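Local coordinates for geranylgeranyl pyrophosphate synthase (Corynebacterium glutamicum, PDB 3LK5), which probably joins allylic diphosphates to isopentenyl diphosphate in isoprenoid biosynthesis, as a magnesium-dependent prenyltransferase of the FPP/GGPP synthase family, at residues G270-A273 and G274-I277; G309-S313 and P314-A318. One frame throughout, in Å; residues are numbered along the deposited sequence.

The two contacts follow each other along the chain, and neither encloses the other. Interaction 1 (270-277) comes first. It turns the chain from the short helix 266-269 into the short helix 275-278. The chain then passes through helices 284-296 and 298-307. Interaction 2 (309-318) carries it from there into helix 314-326. Their centres are about 10 Å apart. A probable backbone hydrogen bond, Gly-309 N to Ile-277 O at 2.8 Å, links the end of the first contact to the start of the second. Ile-277 also packs on Ile-317, which ties helix 275-278 to helix 314-326. Each contact closes a short loop at the start of a helix: 275-278 in interaction 1, 314-326 in interaction 2.

Interaction 1 of 2, residues G270-A273 and G274-I277; sequences GKPA and GDDI
Asp-275 N donates a hydrogen bond to Pro-272 O, 3.2 Å away. The bond is bent, with an N-H...O angle of 142°, and the donor stands above the carbonyl plane. It closes a type II beta turn from Pro-272 to Asp-275. Ala-273 and Gly-274 are the two central residues. Gly-274 has positive phi (72°), which favours glycine at the third position of such a turn. Gly-274 is also the N-cap of helix 275-278, and its O already accepts from Ile-277 N at 2.7 Å. The turn thus runs straight into the helix. Lys-271, just before the turn, and Asp-275, its last residue, meet with their side chains at about a right angle. The aliphatic part of the lysine does the touching: Lys-271 CD lies 3.2 Å from Asp-275 OD2. The bends at chi3 and chi4 set NZ beside Asp-275 CB, on the side of Asp-276. Lys-271 NZ stays 4.1 Å from Asp-275 OD2 and 4.4 Å from Asp-276 OD1, too far for a salt bridge. Asp-275 CG is anti to the backbone N (chi1 -161°), which turns the carboxylate back toward Lys-271. Pro-272 CD comes within 4.0 Å of Asp-275 OD1. Arg-278 makes a long, weak ion pair with that same OD1. The magnesium site is near but holds no metal in this chain: the Asp-275 side chain is about 8 Å from that of Asp-112, a magnesium-binding residue. Lys-271 probably helps offset the negative field of the two aspartates through space, along with Arg-278 and Lys-281.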
ATOM      1  N   GLY A 270     -11.886  24.252  -6.147  1.00 53.28           N
ATOM      2  CA  GLY A 270     -12.597  23.526  -5.087  1.00 53.90           C
ATOM      3  C   GLY A 270     -11.933  23.570  -3.721  1.00 53.82           C
ATOM      4  O   GLY A 270     -12.255  22.761  -2.849  1.00 54.28           O
ATOM      5  N   LYS A 271     -10.990  24.494  -3.535  1.00 52.38           N
ATOM      6  CA  LYS A 271     -10.396  24.757  -2.225  1.00 51.03           C
ATOM      7  C   LYS A 271     -10.467  26.266  -1.958  1.00 48.24           C
ATOM      8  O   LYS A 271     -10.675  27.054  -2.884  1.00 47.37           O
ATOM      9  CB  LYS A 271      -8.934  24.278  -2.157  1.00 52.91           C
ATOM     10  CG  LYS A 271      -8.711  22.760  -2.224  1.00 70.67           C
ATOM     11  CD  LYS A 271      -7.208  22.389  -2.138  1.00 56.22           C
ATOM     12  CE  LYS A 271      -6.437  22.542  -3.484  1.00 71.00           C
ATOM     13  NZ  LYS A 271      -6.059  23.957  -3.920  1.00 58.20           N
ATOM     14  N   PRO A 272     -10.300  26.677  -0.688  1.00 46.97           N
ATOM     15  CA  PRO A 272     -10.261  28.109  -0.413  1.00 45.02           C
ATOM     16  C   PRO A 272      -9.113  28.794  -1.190  1.00 42.90           C
ATOM     17  O   PRO A 272      -8.086  28.161  -1.479  1.00 42.79           O
ATOM     18  CB  PRO A 272     -10.012  28.160   1.101  1.00 45.45           C
ATOM     19  CG  PRO A 272     -10.580  26.866   1.606  1.00 43.04           C
ATOM     20  CD  PRO A 272     -10.215  25.876   0.551  1.00 46.42           C
ATOM     21  N   ALA A 273      -9.315  30.062  -1.541  1.00 41.22           N
ATOM     22  CA  ALA A 273      -8.302  30.858  -2.247  1.00 39.26           C
ATOM     23  C   ALA A 273      -6.960  30.761  -1.512  1.00 37.92           C
ATOM     24  O   ALA A 273      -6.912  30.891  -0.283  1.00 37.13           O
ATOM     25  CB  ALA A 273      -8.772  32.343  -2.378  1.00 38.93           C
ATOM     26  N   GLY A 274      -5.888  30.473  -2.253  1.00 37.09           N
ATOM     27  CA  GLY A 274      -4.528  30.503  -1.713  1.00 37.19           C
ATOM     28  C   GLY A 274      -4.185  29.389  -0.760  1.00 38.51           C
ATOM     29  O   GLY A 274      -3.214  29.473  -0.003  1.00 37.18           O
ATOM     30  N   ASP A 275      -4.983  28.325  -0.809  1.00 40.51           N
ATOM     31  CA  ASP A 275      -4.759  27.139  -0.000  1.00 40.80           C
ATOM     32  C   ASP A 275      -3.313  26.681   0.018  1.00 38.25           C
ATOM     33  O   ASP A 275      -2.810  26.245   1.052  1.00 37.05           O
ATOM     34  CB  ASP A 275      -5.623  26.009  -0.544  1.00 44.16           C
ATOM     35  CG  ASP A 275      -5.826  24.915   0.456  1.00 53.45           C
ATOM     36  OD1 ASP A 275      -6.382  25.221   1.532  1.00 46.38           O
ATOM     37  OD2 ASP A 275      -5.443  23.764   0.149  1.00 46.57           O
ATOM     38  N   ASP A 276      -2.641  26.780  -1.133  1.00 37.50           N
ATOM     39  CA  ASP A 276      -1.234  26.363  -1.234  1.00 36.80           C
ATOM     40  C   ASP A 276      -0.305  27.220  -0.379  1.00 37.22           C
ATOM     41  O   ASP A 276       0.762  26.750   0.017  1.00 38.00           O
ATOM     42  CB  ASP A 276      -0.733  26.390  -2.686  1.00 35.85           C
ATOM     43  CG  ASP A 276      -1.162  25.163  -3.486  1.00 43.29           C
ATOM     44  OD1 ASP A 276      -1.810  24.253  -2.926  1.00 37.14           O
ATOM     45  OD2 ASP A 276      -0.838  25.088  -4.682  1.00 36.20           O
ATOM     46  N   ILE A 277      -0.700  28.466  -0.126  1.00 36.74           N
ATOM     47  CA  ILE A 277       0.069  29.344   0.780  1.00 37.55           C
ATOM     48  C   ILE A 277      -0.120  28.860   2.230  1.00 39.69           C
ATOM     49  O   ILE A 277       0.860  28.607   2.943  1.00 38.36           O
ATOM     50  CB  ILE A 277      -0.332  30.831   0.663  1.00 35.76           C
ATOM     51  CG1 ILE A 277      -0.114  31.394  -0.753  1.00 42.92           C
ATOM     52  CG2 ILE A 277       0.439  31.685   1.674  1.00 42.84           C
ATOM     53  CD1 ILE A 277       1.273  31.200  -1.314  1.00 34.55           C
TER

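Interaction 2 of 2, residues G309-S313 and P314-A318; sequences GKVTS and PEDIA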
ATOM      1  N   GLY A 309       2.778  28.586   4.965  1.00 45.42           N
ATOM      2  CA  GLY A 309       2.504  27.399   5.781  1.00 46.76           C
ATOM      3  C   GLY A 309       2.235  27.749   7.229  1.00 48.39           C
ATOM      4  O   GLY A 309       2.121  26.859   8.070  1.00 48.79           O
ATOM      5  N   LYS A 310       2.136  29.049   7.515  1.00 49.31           N
ATOM      6  CA  LYS A 310       1.946  29.540   8.885  1.00 50.65           C
ATOM      7  C   LYS A 310       0.753  30.483   9.023  1.00 50.87           C
ATOM      8  O   LYS A 310       0.120  30.524  10.069  1.00 51.65           O
ATOM      9  CB  LYS A 310       3.222  30.214   9.407  1.00 51.63           C
ATOM     10  CG  LYS A 310       4.413  29.265   9.527  1.00 64.74           C
ATOM     11  CD  LYS A 310       5.685  30.005   9.897  1.00 53.82           C
ATOM     12  CE  LYS A 310       6.899  29.389   9.217  1.00 64.92           C
ATOM     13  NZ  LYS A 310       8.046  30.339   9.241  1.00 54.92           N
ATOM     14  N   VAL A 311       0.447  31.247   7.982  1.00 50.25           N
ATOM     15  CA  VAL A 311      -0.719  32.128   8.016  1.00 49.93           C
ATOM     16  C   VAL A 311      -2.015  31.379   7.688  1.00 49.73           C
ATOM     17  O   VAL A 311      -1.990  30.294   7.098  1.00 49.49           O
ATOM     18  CB  VAL A 311      -0.559  33.362   7.091  1.00 50.29           C
ATOM     19  CG1 VAL A 311       0.585  34.244   7.569  1.00 51.21           C
ATOM     20  CG2 VAL A 311      -0.362  32.944   5.642  1.00 50.88           C
ATOM     21  N   THR A 312      -3.140  31.990   8.062  1.00 49.50           N
ATOM     22  CA  THR A 312      -4.458  31.358   8.014  1.00 48.60           C
ATOM     23  C   THR A 312      -5.535  32.274   7.414  1.00 47.12           C
ATOM     24  O   THR A 312      -6.338  31.840   6.586  1.00 46.39           O
ATOM     25  CB  THR A 312      -4.844  30.845   9.453  1.00 49.05           C
ATOM     26  OG1 THR A 312      -4.696  29.425   9.494  1.00 51.56           O
ATOM     27  CG2 THR A 312      -6.274  31.230   9.876  1.00 51.82           C
ATOM     28  N   SER A 313      -5.547  33.540   7.832  1.00 46.29           N
ATOM     29  CA  SER A 313      -6.603  34.459   7.422  1.00 45.82           C
ATOM     30  C   SER A 313      -6.514  34.802   5.924  1.00 45.20           C
ATOM     31  O   SER A 313      -5.412  34.903   5.378  1.00 44.70           O
ATOM     32  CB  SER A 313      -6.573  35.736   8.273  1.00 46.08           C
ATOM     33  OG  SER A 313      -5.631  36.672   7.778  1.00 45.42           O
ATOM     34  N   PRO A 314      -7.679  34.982   5.263  1.00 44.84           N
ATOM     35  CA  PRO A 314      -7.693  35.380   3.854  1.00 43.85           C
ATOM     36  C   PRO A 314      -6.818  36.615   3.602  1.00 42.00           C
ATOM     37  O   PRO A 314      -6.067  36.638   2.635  1.00 41.21           O
ATOM     38  CB  PRO A 314      -9.170  35.702   3.595  1.00 44.36           C
ATOM     39  CG  PRO A 314      -9.907  34.819   4.547  1.00 56.26           C
ATOM     40  CD  PRO A 314      -9.041  34.723   5.777  1.00 44.93           C
ATOM     41  N   GLU A 315      -6.912  37.606   4.490  1.00 40.88           N
ATOM     42  CA  GLU A 315      -6.147  38.851   4.405  1.00 39.73           C
ATOM     43  C   GLU A 315      -4.620  38.615   4.407  1.00 37.23           C
ATOM     44  O   GLU A 315      -3.909  39.107   3.518  1.00 37.22           O
ATOM     45  CB  GLU A 315      -6.567  39.815   5.538  1.00 41.55           C
ATOM     46  CG  GLU A 315      -8.078  40.173   5.599  1.00 52.64           C
ATOM     47  CD  GLU A 315      -9.005  39.054   6.169  1.00 44.24           C
ATOM     48  OE1 GLU A 315      -8.519  37.975   6.612  1.00 52.44           O
ATOM     49  OE2 GLU A 315     -10.242  39.272   6.154  1.00 52.93           O
ATOM     50  N   ASP A 316      -4.128  37.855   5.385  1.00 35.61           N
ATOM     51  CA  ASP A 316      -2.710  37.446   5.458  1.00 34.87           C
ATOM     52  C   ASP A 316      -2.262  36.637   4.229  1.00 33.53           C
ATOM     53  O   ASP A 316      -1.155  36.813   3.717  1.00 32.87           O
ATOM     54  CB  ASP A 316      -2.456  36.575   6.699  1.00 35.53           C
ATOM     55  CG  ASP A 316      -2.511  37.362   8.001  1.00 56.96           C
ATOM     56  OD1 ASP A 316      -2.907  38.541   7.991  1.00 36.58           O
ATOM     57  OD2 ASP A 316      -2.158  36.786   9.051  1.00 37.76           O
ATOM     58  N   ILE A 317      -3.111  35.715   3.790  1.00 33.44           N
ATOM     59  CA  ILE A 317      -2.813  34.914   2.596  1.00 32.84           C
ATOM     60  C   ILE A 317      -2.650  35.813   1.353  1.00 31.26           C
ATOM     61  O   ILE A 317      -1.710  35.635   0.542  1.00 30.19           O
ATOM     62  CB  ILE A 317      -3.920  33.871   2.352  1.00 34.15           C
ATOM     63  CG1 ILE A 317      -3.933  32.843   3.480  1.00 35.49           C
ATOM     64  CG2 ILE A 317      -3.739  33.174   0.976  1.00 34.79           C
ATOM     65  CD1 ILE A 317      -2.817  31.852   3.422  1.00 36.10           C
ATOM     66  N   ALA A 318      -3.568  36.769   1.215  1.00 30.86           N
ATOM     67  CA  ALA A 318      -3.582  37.675   0.071  1.00 30.50           C
ATOM     68  C   ALA A 318      -2.322  38.558   0.028  1.00 30.19           C
ATOM     69  O   ALA A 318      -1.752  38.818  -1.049  1.00 29.42           O
ATOM     70  CB  ALA A 318      -4.854  38.551   0.085  1.00 30.74           C
TER
HETATM   71  O   HOH W   1      -3.156  34.229   9.413  1.00 43.31           O
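Val-311 and Ser-313 are extended, the chain bends between them at Thr-312, and helix 314-326 begins at Pro-314. Ile-317 N donates to Ser-313 O at 2.9 Å, with an N-H...O angle of 167°. Next, Ala-318 N donates to Pro-314 O. Ser-313 is the N-cap. Its OG lies between the backbone N and the carbonyl carbon (chi1 84°), which swings it over the helix start, and Ser-313 OG accepts from Asp-316 N at 3.1 Å. This bond is nearly straight. The hydroxyl donates in turn, weakly: Ser-313 OG is 3.4 Å from Glu-315 OE1. The glutamate chain bends at chi2 to bring its carboxylate back to the serine. This is a serine N-cap followed by a proline at the first helical position, where its lack of an N-H costs no helical bond. It starts one helix of the all-helical prenyl synthase fold, at the surface and away from the magnesium site. Acidic Glu-315 and Asp-316 sit in the first turn, where the helix dipole probably favours them. A water bridges the loop to the helix: it accepts from Thr-312 N at 2.6 Å and donates to Asp-316 OD2 at 2.8 Å. Val-311 points toward the helix and works on two sides. Its CB and CG1 rest against Asp-316 CB. Val-311 CG2 presses on Ile-317 CD1 at 3.5 Å, tighter than usual for two carbons. The Ile-317 side chain is buried and also touches Arg-278.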